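Local atomic coordinates of caspase-3 (Porites astreoides, PDB entry 6WI4), a protein that probably acts as a cysteine protease of the caspase family, cleaving target proteins after aspartate during apoptosis in a reef-building coral. Residues D1-I13 and M221-V233. Numbering follows the deposited sequence.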
ATOM      1  N   ASP A   1      -6.978 -21.640  14.590  1.00 41.17           N
ATOM      2  CA  ASP A   1      -7.975 -21.400  13.554  1.00 28.14           C
ATOM      3  C   ASP A   1      -7.272 -21.064  12.237  1.00 25.56           C
ATOM      4  O   ASP A   1      -6.045 -20.928  12.184  1.00 30.90           O
ATOM      5  CB  ASP A   1      -8.931 -20.278  13.973  1.00 35.97           C
ATOM      6  CG  ASP A   1     -10.318 -20.418  13.358  1.00 44.09           C
ATOM      7  OD1 ASP A   1     -10.442 -20.307  12.117  1.00 39.59           O
ATOM      8  OD2 ASP A   1     -11.286 -20.635  14.118  1.00 48.56           O
ATOM      9  N   THR A   2      -8.052 -20.957  11.169  1.00 21.26           N
ATOM     10  CA  THR A   2      -7.516 -20.660   9.851  1.00 19.81           C
ATOM     11  C   THR A   2      -7.967 -19.311   9.308  1.00 15.44           C
ATOM     12  O   THR A   2      -7.625 -18.982   8.170  1.00 15.65           O
ATOM     13  CB  THR A   2      -7.907 -21.758   8.857  1.00 21.15           C
ATOM     14  OG1 THR A   2      -9.336 -21.854   8.796  1.00 29.25           O
ATOM     15  CG2 THR A   2      -7.313 -23.103   9.277  1.00 24.62           C
ATOM     16  N   ILE A   3      -8.717 -18.526  10.085  1.00 15.03           N
ATOM     17  CA  ILE A   3      -9.184 -17.204   9.672  1.00 14.49           C
ATOM     18  C   ILE A   3      -8.872 -16.211  10.784  1.00 13.56           C
ATOM     19  O   ILE A   3      -9.150 -16.483  11.957  1.00 15.42           O
ATOM     20  CB  ILE A   3     -10.694 -17.213   9.369  1.00 17.16           C
ATOM     21  CG1 ILE A   3     -10.993 -18.149   8.197  1.00 19.59           C
ATOM     22  CG2 ILE A   3     -11.190 -15.805   9.087  1.00 17.20           C
ATOM     23  CD1 ILE A   3     -12.465 -18.260   7.850  1.00 26.03           C
ATOM     24  N   TYR A   4      -8.319 -15.049  10.423  1.00 13.19           N
ATOM     25  CA  TYR A   4      -8.043 -14.024  11.426  1.00 11.47           C
ATOM     26  C   TYR A   4      -9.334 -13.492  12.035  1.00 16.07           C
ATOM     27  O   TYR A   4     -10.340 -13.318  11.344  1.00 15.65           O
ATOM     28  CB  TYR A   4      -7.279 -12.852  10.811  1.00 12.03           C
ATOM     29  CG  TYR A   4      -5.832 -13.138  10.499  1.00 11.10           C
ATOM     30  CD1 TYR A   4      -4.898 -13.286  11.515  1.00  9.50           C
ATOM     31  CD2 TYR A   4      -5.398 -13.240   9.177  1.00  9.18           C
ATOM     32  CE1 TYR A   4      -3.567 -13.549  11.229  1.00  9.59           C
ATOM     33  CE2 TYR A   4      -4.064 -13.487   8.885  1.00 10.44           C
ATOM     34  CZ  TYR A   4      -3.167 -13.649   9.902  1.00  9.01           C
ATOM     35  OH  TYR A   4      -1.839 -13.899   9.605  1.00 11.25           O
ATOM     36  N   LYS A   5      -9.289 -13.199  13.334  1.00 13.62           N
ATOM     37  CA  LYS A   5     -10.398 -12.509  13.980  1.00 14.15           C
ATOM     38  C   LYS A   5     -10.553 -11.109  13.402  1.00 14.27           C
ATOM     39  O   LYS A   5      -9.594 -10.339  13.351  1.00 15.41           O
ATOM     40  CB  LYS A   5     -10.161 -12.431  15.488  1.00 19.53           C
ATOM     41  N   MET A   6     -11.768 -10.783  12.961  1.00 14.20           N
ATOM     42  CA  MET A   6     -12.078  -9.465  12.411  1.00 16.68           C
ATOM     43  C   MET A   6     -13.534  -9.172  12.781  1.00 14.60           C
ATOM     44  O   MET A   6     -14.456  -9.378  11.991  1.00 16.31           O
ATOM     45  CB  MET A   6     -11.870  -9.398  10.898  1.00 13.83           C
ATOM     46  CG  MET A   6     -10.421  -9.517  10.442  1.00 14.18           C
ATOM     47  SD  MET A   6      -9.452  -8.037  10.779  1.00 15.40           S
ATOM     48  CE  MET A   6      -9.959  -7.010   9.413  1.00 15.25           C
ATOM     49  N   ASN A   7     -13.738  -8.702  14.013  1.00 18.16           N
ATOM     50  CA  ASN A   7     -15.096  -8.434  14.468  1.00 18.15           C
ATOM     51  C   ASN A   7     -15.285  -7.144  15.262  1.00 20.87           C
ATOM     52  O   ASN A   7     -16.421  -6.862  15.656  1.00 21.14           O
ATOM     53  CB  ASN A   7     -15.625  -9.620  15.303  1.00 20.57           C
ATOM     54  CG  ASN A   7     -14.786  -9.906  16.537  1.00 22.14           C
ATOM     55  OD1 ASN A   7     -14.157  -9.023  17.106  1.00 22.71           O
ATOM     56  ND2 ASN A   7     -14.798 -11.157  16.970  1.00 29.15           N
ATOM     57  N   LYS A   8     -14.244  -6.353  15.503  1.00 18.03           N
ATOM     58  CA  LYS A   8     -14.431  -5.120  16.259  1.00 17.98           C
ATOM     59  C   LYS A   8     -15.135  -4.069  15.403  1.00 20.50           C
ATOM     60  O   LYS A   8     -14.950  -4.008  14.186  1.00 19.29           O
ATOM     61  CB  LYS A   8     -13.087  -4.587  16.757  1.00 17.11           C
ATOM     62  CG  LYS A   8     -12.371  -5.475  17.774  1.00 18.64           C
ATOM     63  CD  LYS A   8     -13.281  -5.841  18.938  1.00 26.71           C
ATOM     64  CE  LYS A   8     -12.511  -6.532  20.060  1.00 34.62           C
ATOM     65  NZ  LYS A   8     -11.661  -5.586  20.838  1.00 37.80           N
ATOM     66  N   SER A   9     -15.955  -3.231  16.058  1.00 17.12           N
ATOM     67  CA  SER A   9     -16.709  -2.205  15.339  1.00 18.34           C
ATOM     68  C   SER A   9     -15.782  -1.271  14.573  1.00 16.01           C
ATOM     69  O   SER A   9     -16.087  -0.861  13.445  1.00 19.73           O
ATOM     70  CB  SER A   9     -17.563  -1.399  16.319  1.00 23.54           C
ATOM     71  OG  SER A   9     -18.356  -2.250  17.126  1.00 40.79           O
ATOM     72  N   THR A  10     -14.676  -0.890  15.193  1.00 16.16           N
ATOM     73  CA  THR A  10     -13.547  -0.263  14.520  1.00 14.54           C
ATOM     74  C   THR A  10     -12.439  -1.309  14.455  1.00 15.12           C
ATOM     75  O   THR A  10     -11.908  -1.717  15.492  1.00 16.00           O
ATOM     76  CB  THR A  10     -13.091   0.985  15.264  1.00 18.71           C
ATOM     77  OG1 THR A  10     -14.143   1.956  15.244  1.00 21.81           O
ATOM     78  CG2 THR A  10     -11.848   1.566  14.607  1.00 16.75           C
ATOM     79  N   ARG A  11     -12.098  -1.750  13.236  1.00 14.52           N
ATOM     80  CA  ARG A  11     -11.161  -2.863  13.085  1.00 14.38           C
ATOM     81  C   ARG A  11      -9.743  -2.481  13.474  1.00 12.26           C
ATOM     82  O   ARG A  11      -8.963  -3.337  13.906  1.00 12.49           O
ATOM     83  CB  ARG A  11     -11.164  -3.359  11.641  1.00 14.00           C
ATOM     84  CG  ARG A  11     -12.486  -3.880  11.138  1.00 13.57           C
ATOM     85  CD  ARG A  11     -12.777  -5.293  11.656  1.00 14.96           C
ATOM     86  NE  ARG A  11     -13.722  -5.943  10.757  1.00 14.05           N
ATOM     87  CZ  ARG A  11     -15.020  -6.092  10.998  1.00 19.52           C
ATOM     88  NH1 ARG A  11     -15.795  -6.681  10.098  1.00 15.01           N
ATOM     89  NH2 ARG A  11     -15.543  -5.677  12.145  1.00 18.56           N
ATOM     90  N   GLY A  12      -9.391  -1.217  13.320  1.00 12.10           N
ATOM     91  CA  GLY A  12      -8.032  -0.781  13.541  1.00 11.66           C
ATOM     92  C   GLY A  12      -7.822   0.556  12.867  1.00  9.14           C
ATOM     93  O   GLY A  12      -8.753   1.151  12.327  1.00 11.52           O
ATOM     94  N   ILE A  13      -6.587   1.009  12.918  1.00  9.95           N
ATOM     95  CA  ILE A  13      -6.192   2.260  12.283  1.00  9.84           C
ATOM     96  C   ILE A  13      -5.682   1.951  10.888  1.00 10.12           C
ATOM     97  O   ILE A  13      -5.002   0.936  10.669  1.00 11.45           O
ATOM     98  CB  ILE A  13      -5.125   2.985  13.119  1.00 11.40           C
ATOM     99  CG1 ILE A  13      -5.679   3.314  14.510  1.00 15.52           C
ATOM    100  CG2 ILE A  13      -4.644   4.261  12.417  1.00 12.59           C
ATOM    101  CD1 ILE A  13      -4.609   3.662  15.508  1.00 23.34           C
ATOM    102  N   MET A 221       3.472 -12.902   4.749  1.00  7.70           N
ATOM    103  CA  MET A 221       3.809 -13.679   5.934  1.00  8.99           C
ATOM    104  C   MET A 221       2.553 -14.024   6.732  1.00  7.86           C
ATOM    105  O   MET A 221       2.636 -14.306   7.932  1.00 10.03           O
ATOM    106  CB  MET A 221       4.815 -12.920   6.807  1.00 11.21           C
ATOM    107  CG  MET A 221       6.225 -12.855   6.209  1.00  8.98           C
ATOM    108  SD  MET A 221       6.311 -11.771   4.761  1.00 11.29           S
ATOM    109  CE  MET A 221       8.041 -11.294   4.794  1.00 13.30           C
ATOM    110  N   LEU A 222       1.394 -14.033   6.078  1.00  7.98           N
ATOM    111  CA  LEU A 222       0.158 -14.392   6.767  1.00  8.79           C
ATOM    112  C   LEU A 222       0.140 -15.878   7.122  1.00 10.94           C
ATOM    113  O   LEU A 222       0.706 -16.719   6.418  1.00 11.11           O
ATOM    114  CB  LEU A 222      -1.049 -14.045   5.901  1.00  9.41           C
ATOM    115  CG  LEU A 222      -1.195 -12.571   5.504  1.00  8.06           C
ATOM    116  CD1 LEU A 222      -2.437 -12.420   4.640  1.00 11.47           C
ATOM    117  CD2 LEU A 222      -1.272 -11.671   6.723  1.00  9.11           C
ATOM    118  N   ARG A 223      -0.503 -16.186   8.249  1.00 10.64           N
ATOM    119  CA  ARG A 223      -0.672 -17.553   8.736  1.00  9.35           C
ATOM    120  C   ARG A 223      -2.111 -18.033   8.665  1.00 11.00           C
ATOM    121  O   ARG A 223      -2.375 -19.213   8.955  1.00 13.15           O
ATOM    122  CB  ARG A 223      -0.200 -17.652  10.192  1.00 12.37           C
ATOM    123  CG  ARG A 223       1.246 -17.320  10.429  1.00 10.77           C
ATOM    124  CD  ARG A 223       1.525 -17.333  11.942  1.00 15.01           C
ATOM    125  NE  ARG A 223       0.689 -16.354  12.623  1.00 15.04           N
ATOM    126  CZ  ARG A 223      -0.234 -16.620  13.544  1.00 18.17           C
ATOM    127  NH1 ARG A 223      -0.937 -15.619  14.060  1.00 20.58           N
ATOM    128  NH2 ARG A 223      -0.468 -17.862  13.954  1.00 19.08           N
ATOM    129  N   LYS A 224      -3.047 -17.144   8.343  1.00 11.10           N
ATOM    130  CA  LYS A 224      -4.461 -17.446   8.209  1.00 11.02           C
ATOM    131  C   LYS A 224      -4.991 -16.688   7.003  1.00 11.03           C
ATOM    132  O   LYS A 224      -4.334 -15.780   6.488  1.00 11.48           O
ATOM    133  CB  LYS A 224      -5.238 -17.047   9.474  1.00 11.44           C
ATOM    134  CG  LYS A 224      -4.682 -17.618  10.767  1.00 15.19           C
ATOM    135  CD  LYS A 224      -5.455 -17.100  11.977  1.00 15.72           C
ATOM    136  CE  LYS A 224      -4.839 -17.594  13.265  1.00 21.36           C
ATOM    137  NZ  LYS A 224      -5.506 -16.984  14.455  1.00 20.33           N
ATOM    138  N   GLU A 225      -6.198 -17.049   6.565  1.00 11.22           N
ATOM    139  CA  GLU A 225      -6.906 -16.227   5.590  1.00 11.34           C
ATOM    140  C   GLU A 225      -7.382 -14.941   6.256  1.00 13.10           C
ATOM    141  O   GLU A 225      -7.816 -14.942   7.414  1.00 12.56           O
ATOM    142  CB  GLU A 225      -8.092 -16.986   4.994  1.00 14.53           C
ATOM    143  CG  GLU A 225      -7.734 -17.828   3.783  1.00 15.42           C
ATOM    144  CD  GLU A 225      -7.095 -19.141   4.166  1.00 18.22           C
ATOM    145  OE1 GLU A 225      -7.812 -20.007   4.707  1.00 20.51           O
ATOM    146  OE2 GLU A 225      -5.877 -19.302   3.930  1.00 15.43           O
ATOM    147  N   LEU A 226      -7.282 -13.838   5.528  1.00 10.69           N
ATOM    148  CA  LEU A 226      -7.741 -12.538   6.008  1.00 11.37           C
ATOM    149  C   LEU A 226      -9.027 -12.208   5.261  1.00 11.87           C
ATOM    150  O   LEU A 226      -8.994 -11.784   4.106  1.00 12.01           O
ATOM    151  CB  LEU A 226      -6.679 -11.462   5.801  1.00 12.01           C
ATOM    152  CG  LEU A 226      -6.769 -10.159   6.605  1.00 15.93           C
ATOM    153  CD1 LEU A 226      -5.521  -9.321   6.362  1.00 19.95           C
ATOM    154  CD2 LEU A 226      -8.011  -9.362   6.281  1.00 20.76           C
ATOM    155  N   TYR A 227     -10.155 -12.408   5.930  1.00 12.17           N
ATOM    156  CA  TYR A 227     -11.451 -11.945   5.459  1.00 12.67           C
ATOM    157  C   TYR A 227     -11.821 -10.679   6.214  1.00 12.74           C
ATOM    158  O   TYR A 227     -11.779 -10.658   7.447  1.00 14.37           O
ATOM    159  CB  TYR A 227     -12.531 -13.001   5.691  1.00 14.69           C
ATOM    160  CG  TYR A 227     -12.434 -14.246   4.842  1.00 14.29           C
ATOM    161  CD1 TYR A 227     -12.991 -14.284   3.569  1.00 13.87           C
ATOM    162  CD2 TYR A 227     -11.828 -15.389   5.329  1.00 16.68           C
ATOM    163  CE1 TYR A 227     -12.929 -15.429   2.799  1.00 17.23           C
ATOM    164  CE2 TYR A 227     -11.763 -16.540   4.565  1.00 15.90           C
ATOM    165  CZ  TYR A 227     -12.313 -16.549   3.302  1.00 18.94           C
ATOM    166  OH  TYR A 227     -12.248 -17.688   2.529  1.00 20.62           O
ATOM    167  N   PHE A 228     -12.186  -9.629   5.475  1.00 12.77           N
ATOM    168  CA  PHE A 228     -12.594  -8.392   6.132  1.00 11.22           C
ATOM    169  C   PHE A 228     -13.965  -8.514   6.790  1.00 14.61           C
ATOM    170  O   PHE A 228     -14.254  -7.759   7.724  1.00 14.54           O
ATOM    171  CB  PHE A 228     -12.559  -7.231   5.128  1.00 10.91           C
ATOM    172  CG  PHE A 228     -11.164  -6.790   4.789  1.00 11.12           C
ATOM    173  CD1 PHE A 228     -10.431  -6.035   5.679  1.00 12.09           C
ATOM    174  CD2 PHE A 228     -10.575  -7.175   3.598  1.00 13.51           C
ATOM    175  CE1 PHE A 228      -9.137  -5.642   5.384  1.00 11.60           C
ATOM    176  CE2 PHE A 228      -9.281  -6.790   3.293  1.00 14.76           C
ATOM    177  CZ  PHE A 228      -8.560  -6.028   4.176  1.00 13.90           C
ATOM    178  N   PHE A 229     -14.791  -9.466   6.363  1.00 15.39           N
ATOM    179  CA  PHE A 229     -16.122  -9.681   6.937  1.00 13.82           C
ATOM    180  C   PHE A 229     -16.339 -11.176   7.082  1.00 13.81           C
ATOM    181  O   PHE A 229     -17.108 -11.790   6.335  1.00 16.54           O
ATOM    182  CB  PHE A 229     -17.194  -9.025   6.070  1.00 14.54           C
ATOM    183  CG  PHE A 229     -17.007  -7.541   5.938  1.00 16.02           C
ATOM    184  CD1 PHE A 229     -17.483  -6.686   6.919  1.00 18.61           C
ATOM    185  CD2 PHE A 229     -16.318  -7.007   4.859  1.00 14.73           C
ATOM    186  CE1 PHE A 229     -17.297  -5.314   6.818  1.00 20.35           C
ATOM    187  CE2 PHE A 229     -16.124  -5.624   4.751  1.00 16.89           C
ATOM    188  CZ  PHE A 229     -16.614  -4.783   5.733  1.00 17.24           C
ATOM    189  N   PRO A 230     -15.659 -11.801   8.040  1.00 13.98           N
ATOM    190  CA  PRO A 230     -15.698 -13.268   8.129  1.00 17.24           C
ATOM    191  C   PRO A 230     -17.073 -13.809   8.451  1.00 19.66           C
ATOM    192  O   PRO A 230     -17.317 -15.001   8.231  1.00 23.79           O
ATOM    193  CB  PRO A 230     -14.683 -13.589   9.236  1.00 20.55           C
ATOM    194  CG  PRO A 230     -14.492 -12.327   9.988  1.00 18.69           C
ATOM    195  CD  PRO A 230     -14.788 -11.194   9.066  1.00 15.16           C
ATOM    196  N   GLU A 231     -17.993 -12.965   8.924  1.00 22.68           N
ATOM    197  CA  GLU A 231     -19.349 -13.420   9.200  1.00 27.18           C
ATOM    198  C   GLU A 231     -20.069 -13.894   7.944  1.00 27.55           C
ATOM    199  O   GLU A 231     -21.053 -14.633   8.050  1.00 26.75           O
ATOM    200  CB  GLU A 231     -20.144 -12.297   9.871  1.00 22.63           C
ATOM    201  CG  GLU A 231     -20.336 -11.067   8.995  1.00 21.80           C
ATOM    202  CD  GLU A 231     -19.305  -9.986   9.262  1.00 24.33           C
ATOM    203  OE1 GLU A 231     -19.676  -8.792   9.184  1.00 26.72           O
ATOM    204  OE2 GLU A 231     -18.131 -10.329   9.544  1.00 20.38           O
ATOM    205  N   ASN A 232     -19.594 -13.503   6.760  1.00 23.48           N
ATOM    206  CA  ASN A 232     -20.221 -13.884   5.504  1.00 23.40           C
ATOM    207  C   ASN A 232     -19.712 -15.209   4.961  1.00 22.24           C
ATOM    208  O   ASN A 232     -20.265 -15.712   3.977  1.00 31.08           O
ATOM    209  CB  ASN A 232     -20.000 -12.791   4.456  1.00 23.71           C
ATOM    210  CG  ASN A 232     -20.701 -11.498   4.813  1.00 27.13           C
ATOM    211  OD1 ASN A 232     -21.822 -11.513   5.314  1.00 29.59           O
ATOM    212  ND2 ASN A 232     -20.043 -10.372   4.561  1.00 21.57           N
ATOM    213  N   VAL A 233     -18.680 -15.778   5.566  1.00 21.61           N
ATOM    214  CA  VAL A 233     -18.134 -17.047   5.115  1.00 28.43           C
ATOM    215  C   VAL A 233     -18.163 -18.049   6.263  1.00 32.76           C
ATOM    216  O   VAL A 233     -18.100 -19.257   6.044  1.00 42.25           O
ATOM    217  CB  VAL A 233     -16.709 -16.870   4.556  1.00 29.25           C
ATOM    218  CG1 VAL A 233     -16.723 -15.922   3.368  1.00 32.26           C
ATOM    219  CG2 VAL A 233     -15.763 -16.365   5.638  1.00 26.08           C
TER
HETATM  220  O   HOH W   1      -5.471 -20.427   6.785  1.00 21.92           O
HETATM  221  O   HOH W   2     -10.245 -12.593   8.765  1.00 18.63           O
HETATM  222  O   HOH W   3      -7.020 -14.447  14.776  1.00 18.01           O
HETATM  223  O   HOH W   4     -17.150  -9.802  11.813  1.00 23.71           O
HETATM  224  O   HOH W   5     -12.859  -5.396   8.112  1.00 14.89           O
HETATM  225  O   HOH W   6     -18.721  -6.517  10.251  1.00 25.39           O
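Y4 lays its ring across K224, whose CB sits over the middle of one face, 3.8 Å from the ring centroid in a CH-pi contact. The tyrosine's CG lies beside its own backbone N (chi1 -73°), and this sends the ring along 222-226 until the hydroxyl reaches the backbone at R223. There R223 N donates to Y4 OH over 3.0 Å, almost straight at 171°. The same hydroxyl also hydrogen-bonds D146 OD1, the carboxylate oxygen that forms a salt bridge with R223 NE, while L222 CD2 and L226 CB pack against the ring carbons. With an alanine here, R223 N and D146 would probably both lose the hydroxyl that joins them, and a gap would be likely to open between K224 and L226. Beyond CG the K224 chain runs extended past the backbone of D1 to I3, and its NZ shares a water with K5 N.

Backbone bonds fix the pairing on both flanks of I3: E225 N donates to T2 O (2.9 Å) and Y4 N to E225 O (3.1 Å), a single beta bridge. I3 CD1 meets the Y227 ring at CE2, 3.8 Å away, and its CG2 touches P230. Farther along, M6 brings CE to F228 CD1 (3.9 Å), and R11 NH1 donates to F228 O in the guanidinium plane (3.0 Å).

The two chain ends thus meet at the end of the caspase fold's central sheet where strand 13-18 begins and strand 217-220 finishes, tying the lead-in of the one to the tail of the other.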